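Local coordinates for ubiquitin domain-containing protein DSK2,putative (PDB 6JL3) that probably acts as a ubiquitin-binding shuttle factor, its ubiquitin-like domain being recognised by proteasomal receptors, at residues V38-V42 with E43-I47; G64-D67 with G68-M71. All blocks are in the same frame, centred on the assembly; numbering follows the deposited sequence.

Interaction 1: V38-V42 with E43-I47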
ATOM      1  N   VAL A  38      -0.409  -4.304 -10.092  1.00 10.80           N
ATOM      2  CA  VAL A  38      -0.296  -3.225 -11.065  1.00 10.91           C
ATOM      3  C   VAL A  38       1.130  -3.206 -11.596  1.00 11.78           C
ATOM      4  O   VAL A  38       2.057  -3.733 -10.980  1.00 13.58           O
ATOM      5  CB  VAL A  38      -0.668  -1.843 -10.477  1.00 12.84           C
ATOM      6  CG1 VAL A  38      -2.112  -1.843 -10.015  0.50 13.37           C
ATOM      7  CG2 VAL A  38       0.264  -1.439  -9.336  1.00 13.76           C
ATOM      8  N   ASP A  39       1.296  -2.568 -12.755  1.00 12.82           N
ATOM      9  CA  ASP A  39       2.572  -2.571 -13.470  1.00 14.73           C
ATOM     10  C   ASP A  39       3.470  -1.425 -13.008  1.00 15.48           C
ATOM     11  O   ASP A  39       3.876  -0.562 -13.789  1.00 17.28           O
ATOM     12  CB  ASP A  39       2.312  -2.505 -14.971  1.00 16.71           C
ATOM     13  CG  ASP A  39       3.568  -2.659 -15.802  1.00 19.44           C
ATOM     14  OD1 ASP A  39       4.497  -3.373 -15.374  1.00 20.87           O
ATOM     15  OD2 ASP A  39       3.613  -2.060 -16.897  1.00 21.19           O
ATOM     16  N   ILE A  40       3.783  -1.424 -11.707  1.00 14.13           N
ATOM     17  CA  ILE A  40       4.764  -0.517 -11.134  1.00 14.05           C
ATOM     18  C   ILE A  40       5.711  -1.364 -10.296  1.00 13.92           C
ATOM     19  O   ILE A  40       5.279  -1.988  -9.320  1.00 14.25           O
ATOM     20  CB  ILE A  40       4.130   0.580 -10.263  1.00 13.56           C
ATOM     21  CG1 ILE A  40       3.030   1.326 -11.016  1.00 15.43           C
ATOM     22  CG2 ILE A  40       5.208   1.561  -9.799  1.00 14.14           C
ATOM     23  CD1 ILE A  40       2.307   2.361 -10.166  1.00 16.38           C
ATOM     24  N   PRO A  41       7.001  -1.428 -10.623  1.00 14.70           N
ATOM     25  CA  PRO A  41       7.921  -2.250  -9.832  1.00 16.20           C
ATOM     26  C   PRO A  41       8.137  -1.645  -8.455  1.00 14.02           C
ATOM     27  O   PRO A  41       7.974  -0.443  -8.232  1.00 13.80           O
ATOM     28  CB  PRO A  41       9.216  -2.237 -10.649  1.00 18.88           C
ATOM     29  CG  PRO A  41       9.158  -0.956 -11.414  1.00 20.99           C
ATOM     30  CD  PRO A  41       7.695  -0.701 -11.704  1.00 17.38           C
ATOM     31  N   VAL A  42       8.533  -2.510  -7.521  1.00 14.87           N
ATOM     32  CA  VAL A  42       8.613  -2.117  -6.114  1.00 14.85           C
ATOM     33  C   VAL A  42       9.434  -0.848  -5.946  1.00 13.70           C
ATOM     34  O   VAL A  42       9.051   0.070  -5.211  1.00 13.80           O
ATOM     35  CB  VAL A  42       9.183  -3.278  -5.283  1.00 16.36           C
ATOM     36  CG1 VAL A  42       9.657  -2.790  -3.929  1.00 17.76           C
ATOM     37  CG2 VAL A  42       8.140  -4.369  -5.154  1.00 16.18           C
ATOM     38  N   GLU A  43      10.588  -0.788  -6.600  1.00 14.01           N
ATOM     39  CA  GLU A  43      11.516   0.313  -6.383  1.00 15.34           C
ATOM     40  C   GLU A  43      10.989   1.644  -6.906  1.00 15.35           C
ATOM     41  O   GLU A  43      11.470   2.695  -6.469  1.00 17.20           O
ATOM     42  CB  GLU A  43      12.870  -0.043  -6.996  1.00 18.58           C
ATOM     43  CG  GLU A  43      13.524  -1.280  -6.366  1.00 24.14           C
ATOM     44  CD  GLU A  43      13.073  -2.608  -6.974  0.62 26.93           C
ATOM     45  OE1 GLU A  43      13.591  -3.654  -6.532  0.61 30.67           O
ATOM     46  OE2 GLU A  43      12.213  -2.619  -7.884  1.00 25.95           O
ATOM     47  N   ALA A  44      10.009   1.634  -7.810  1.00 14.32           N
ATOM     48  CA  ALA A  44       9.423   2.869  -8.321  1.00 14.86           C
ATOM     49  C   ALA A  44       8.173   3.295  -7.564  1.00 13.34           C
ATOM     50  O   ALA A  44       7.654   4.387  -7.814  1.00 17.09           O
ATOM     51  CB  ALA A  44       9.058   2.717  -9.800  1.00 17.53           C
ATOM     52  N   GLN A  45       7.670   2.458  -6.662  1.00 11.36           N
ATOM     53  CA  GLN A  45       6.426   2.753  -5.977  1.00 10.45           C
ATOM     54  C   GLN A  45       6.629   3.708  -4.817  1.00 10.85           C
ATOM     55  O   GLN A  45       7.582   3.579  -4.037  1.00 12.04           O
ATOM     56  CB  GLN A  45       5.842   1.481  -5.389  1.00 10.34           C
ATOM     57  CG  GLN A  45       5.321   0.493  -6.374  1.00 10.57           C
ATOM     58  CD  GLN A  45       4.761  -0.735  -5.699  1.00 10.92           C
ATOM     59  OE1 GLN A  45       4.322  -0.690  -4.546  1.00 11.42           O
ATOM     60  NE2 GLN A  45       4.782  -1.855  -6.407  1.00 12.46           N
ATOM     61  N   ARG A  46       5.678   4.624  -4.659  1.00  9.83           N
ATOM     62  CA  ARG A  46       5.563   5.426  -3.444  1.00 10.07           C
ATOM     63  C   ARG A  46       4.136   5.260  -2.940  1.00 10.09           C
ATOM     64  O   ARG A  46       3.176   5.547  -3.675  1.00 10.51           O
ATOM     65  CB  ARG A  46       5.880   6.899  -3.732  1.00 11.20           C
ATOM     66  CG  ARG A  46       7.263   7.132  -4.337  1.00 13.23           C
ATOM     67  CD  ARG A  46       8.392   6.770  -3.372  1.00 15.48           C
ATOM     68  NE  ARG A  46       9.711   7.018  -3.953  1.00 16.14           N
ATOM     69  CZ  ARG A  46      10.438   6.109  -4.590  1.00 19.25           C
ATOM     70  NH1 ARG A  46       9.990   4.871  -4.738  1.00 19.75           N
ATOM     71  NH2 ARG A  46      11.625   6.437  -5.081  1.00 22.50           N
ATOM     72  N   ILE A  47       3.991   4.740  -1.719  1.00  9.14           N
ATOM     73  CA  ILE A  47       2.685   4.570  -1.094  1.00  9.05           C
ATOM     74  C   ILE A  47       2.412   5.780  -0.213  1.00  9.23           C
ATOM     75  O   ILE A  47       3.203   6.098   0.694  1.00  9.66           O
ATOM     76  CB  ILE A  47       2.593   3.253  -0.311  1.00  9.51           C
ATOM     77  CG1 ILE A  47       2.786   2.062  -1.255  1.00 11.89           C
ATOM     78  CG2 ILE A  47       1.252   3.186   0.415  1.00 10.66           C
ATOM     79  CD1 ILE A  47       2.749   0.703  -0.578  1.00 12.68           C
TER
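Gln-45 reaches back over a short 3-10 turn to Ile-40 in the ubiquitin-like (beta-grasp) fold, where the chain leaves helix 27-35 by a loop and enters strand 45-49. Gln-45 NE2 donates to Ile-40 O at 3.0 Å in a nearly straight bond (162° at the hydrogen). The carbonyl oxygen lies close to the plane of the side-chain amide, whereas NE2 itself stands above the Ile-40 carbonyl plane. NE2 also donates to Lys-31 O of helix 27-35, so this buried amide nitrogen is satisfied by two backbone carbonyls and links loop to helix; having two partners in place probably also fixes how the amide is rotated. Beyond CG the glutamine is extended (chi2 -180°), which carries the amide past the isoleucine, and the two side chains cross obliquely with Ile-40 CG2 3.6 Å from Gln-45 CG. Both side chains are buried.

The turn itself is held by its backbone. Pro-41 O accepts from Ala-44 N at 2.9 Å, and Val-42 O accepts from Gln-45 N at 3.1 Å, two successive bonds of the 3-10 spacing. The methyl of Ala-44 is set against the proline ring, its CB 4.0 Å from Pro-41 CG. The side chain of Val-42, meanwhile, packs on Leu-28 of helix 27-35.

Just past the turn, Arg-46 folds back on the carbonyls of the chain before it. Its side chain bends at chi2 (-66°), bringing the guanidinium back towards the turn. Arg-46 NH1 there serves two carbonyls, both in the guanidinium plane: Gln-45 O at 2.8 Å and Glu-43 O at 3.1 Å.

Interaction 2: G64-D67 with G68-M71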
ATOM      1  N   GLY A  64      -1.253   3.084  11.904  1.00 11.41           N
ATOM      2  CA  GLY A  64      -2.655   2.960  12.239  1.00 12.88           C
ATOM      3  C   GLY A  64      -3.548   2.530  11.097  1.00 12.92           C
ATOM      4  O   GLY A  64      -4.708   2.948  11.048  1.00 14.71           O
ATOM      5  N   VAL A  65      -3.047   1.692  10.188  1.00 12.23           N
ATOM      6  CA  VAL A  65      -3.861   1.238   9.066  1.00 12.15           C
ATOM      7  C   VAL A  65      -5.075   0.498   9.600  1.00 13.23           C
ATOM      8  O   VAL A  65      -4.985  -0.279  10.559  1.00 18.54           O
ATOM      9  CB  VAL A  65      -3.018   0.353   8.134  1.00 13.44           C
ATOM     10  CG1 VAL A  65      -2.622  -0.921   8.840  0.44 14.15           C
ATOM     11  CG2 VAL A  65      -3.779   0.035   6.849  1.00 13.68           C
ATOM     12  N   ALA A  66      -6.219   0.733   8.975  1.00 11.13           N
ATOM     13  CA  ALA A  66      -7.484   0.173   9.431  1.00 11.45           C
ATOM     14  C   ALA A  66      -8.249  -0.428   8.261  1.00 10.14           C
ATOM     15  O   ALA A  66      -8.106   0.001   7.113  1.00 10.41           O
ATOM     16  CB  ALA A  66      -8.355   1.247  10.091  1.00 12.91           C
ATOM     17  N   ASP A  67      -9.073  -1.419   8.580  1.00  9.76           N
ATOM     18  CA  ASP A  67      -9.903  -2.115   7.601  1.00 10.25           C
ATOM     19  C   ASP A  67     -10.773  -1.135   6.832  1.00  9.66           C
ATOM     20  O   ASP A  67     -11.557  -0.383   7.422  1.00 12.03           O
ATOM     21  CB  ASP A  67     -10.771  -3.114   8.370  1.00 10.67           C
ATOM     22  CG  ASP A  67     -11.438  -4.150   7.495  1.00 10.43           C
ATOM     23  OD1 ASP A  67     -11.188  -4.195   6.282  1.00 11.04           O
ATOM     24  OD2 ASP A  67     -12.235  -4.926   8.048  1.00 12.60           O
ATOM     25  N   GLY A  68     -10.613  -1.135   5.511  1.00 10.12           N
ATOM     26  CA  GLY A  68     -11.364  -0.261   4.633  1.00 10.64           C
ATOM     27  C   GLY A  68     -10.626   0.987   4.201  1.00 10.64           C
ATOM     28  O   GLY A  68     -11.133   1.711   3.338  1.00 12.11           O
ATOM     29  N   ASN A  69      -9.454   1.262   4.769  1.00  9.62           N
ATOM     30  CA  ASN A  69      -8.708   2.452   4.389  1.00 10.16           C
ATOM     31  C   ASN A  69      -8.327   2.407   2.910  1.00 10.21           C
ATOM     32  O   ASN A  69      -8.144   1.336   2.322  1.00 11.47           O
ATOM     33  CB  ASN A  69      -7.411   2.580   5.209  1.00 10.50           C
ATOM     34  CG  ASN A  69      -7.605   3.102   6.644  1.00 11.23           C
ATOM     35  OD1 ASN A  69      -6.670   3.032   7.446  1.00 12.00           O
ATOM     36  ND2 ASN A  69      -8.784   3.624   6.964  1.00 12.62           N
ATOM     37  N   THR A  70      -8.170   3.592   2.331  1.00 10.36           N
ATOM     38  CA  THR A  70      -7.660   3.766   0.982  1.00 11.15           C
ATOM     39  C   THR A  70      -6.309   4.466   1.048  1.00 11.00           C
ATOM     40  O   THR A  70      -6.120   5.410   1.817  1.00 14.55           O
ATOM     41  CB  THR A  70      -8.638   4.583   0.122  1.00 14.04           C
ATOM     42  OG1 THR A  70      -9.886   3.883   0.031  0.70 11.48           O
ATOM     43  CG2 THR A  70      -8.085   4.812  -1.279  1.00 16.28           C
ATOM     44  N   MET A  71      -5.364   3.973   0.263  1.00  9.33           N
ATOM     45  CA  MET A  71      -4.065   4.590   0.075  1.00  9.47           C
ATOM     46  C   MET A  71      -3.913   4.947  -1.396  1.00  9.44           C
ATOM     47  O   MET A  71      -4.631   4.434  -2.260  1.00 10.57           O
ATOM     48  CB  MET A  71      -2.947   3.625   0.470  1.00 10.77           C
ATOM     49  CG  MET A  71      -3.076   3.089   1.882  1.00 11.04           C
ATOM     50  SD  MET A  71      -1.606   2.191   2.397  1.00 12.36           S
ATOM     51  CE  MET A  71      -2.047   1.711   4.062  1.00 12.78           C
TER
HETATM   52  O   HOH W   1      -6.634   4.845   9.511  1.00 21.07           O
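A type II beta turn, Ala-66 to Asn-69, with an asparagine side chain folded back on its first residue, leads the chain into strand 70-75 at the surface of the ubiquitin-like fold. The turn bond runs from Asn-69 N to Ala-66 O (3.0 Å). A second bond goes the other way: Ala-66 N donates to Asn-69 OD1 at 2.8 Å, standing well above the plane of the side-chain carbonyl. With its CG beside its own backbone N (chi1 -78°), Asn-69 lays its amide against Ala-66, whose CB is 3.6 Å from Asn-69 OD1. Asn-69 OD1 also accepts from a water at 2.7 Å. That water also donates to Gly-64 O, so one side-chain oxygen ties down Ala-66 directly and Gly-64 through solvent.

Gly-68 fills the third position of the turn with a positive phi of 99°, where a CB would clash with Asp-67 O. On the inner side, Val-65 CG2 meets the end of Met-71, 3.7 Å from its CE; the two side chains cross at about a right angle, the methionine reaching there by an extended chain.

Strand 5-11 receives one flank: Asp-67 OD1 accepts from Asn-6 N, and Val-65 packs on Val-7. Strand 70-75 runs between strands 5-11 and 45-49, and Met-71 touches Phe-9 of the first and both Ile-47 and Phe-49 of the second.

Overall arrangement
Interactions 1 and 2 follow in series along the chain, one leading into strand 45-49 and the other into strand 70-75. Their centres are about 19 Å apart, on opposite sides of the chain's centre. The two strands are antiparallel neighbours in the mixed sheet, so the turns stand at opposite ends of this strand pair. The interactions nevertheless meet in the interior, where Ile-47 CG2 packs 3.6 Å from Met-71 SD. Interaction 1 is tied to helix 27-35, interaction 2 to strand 5-11. Together they lie at the starts of two inner strands of a compact ubiquitin-like domain, the module probably presented to proteasomal receptors.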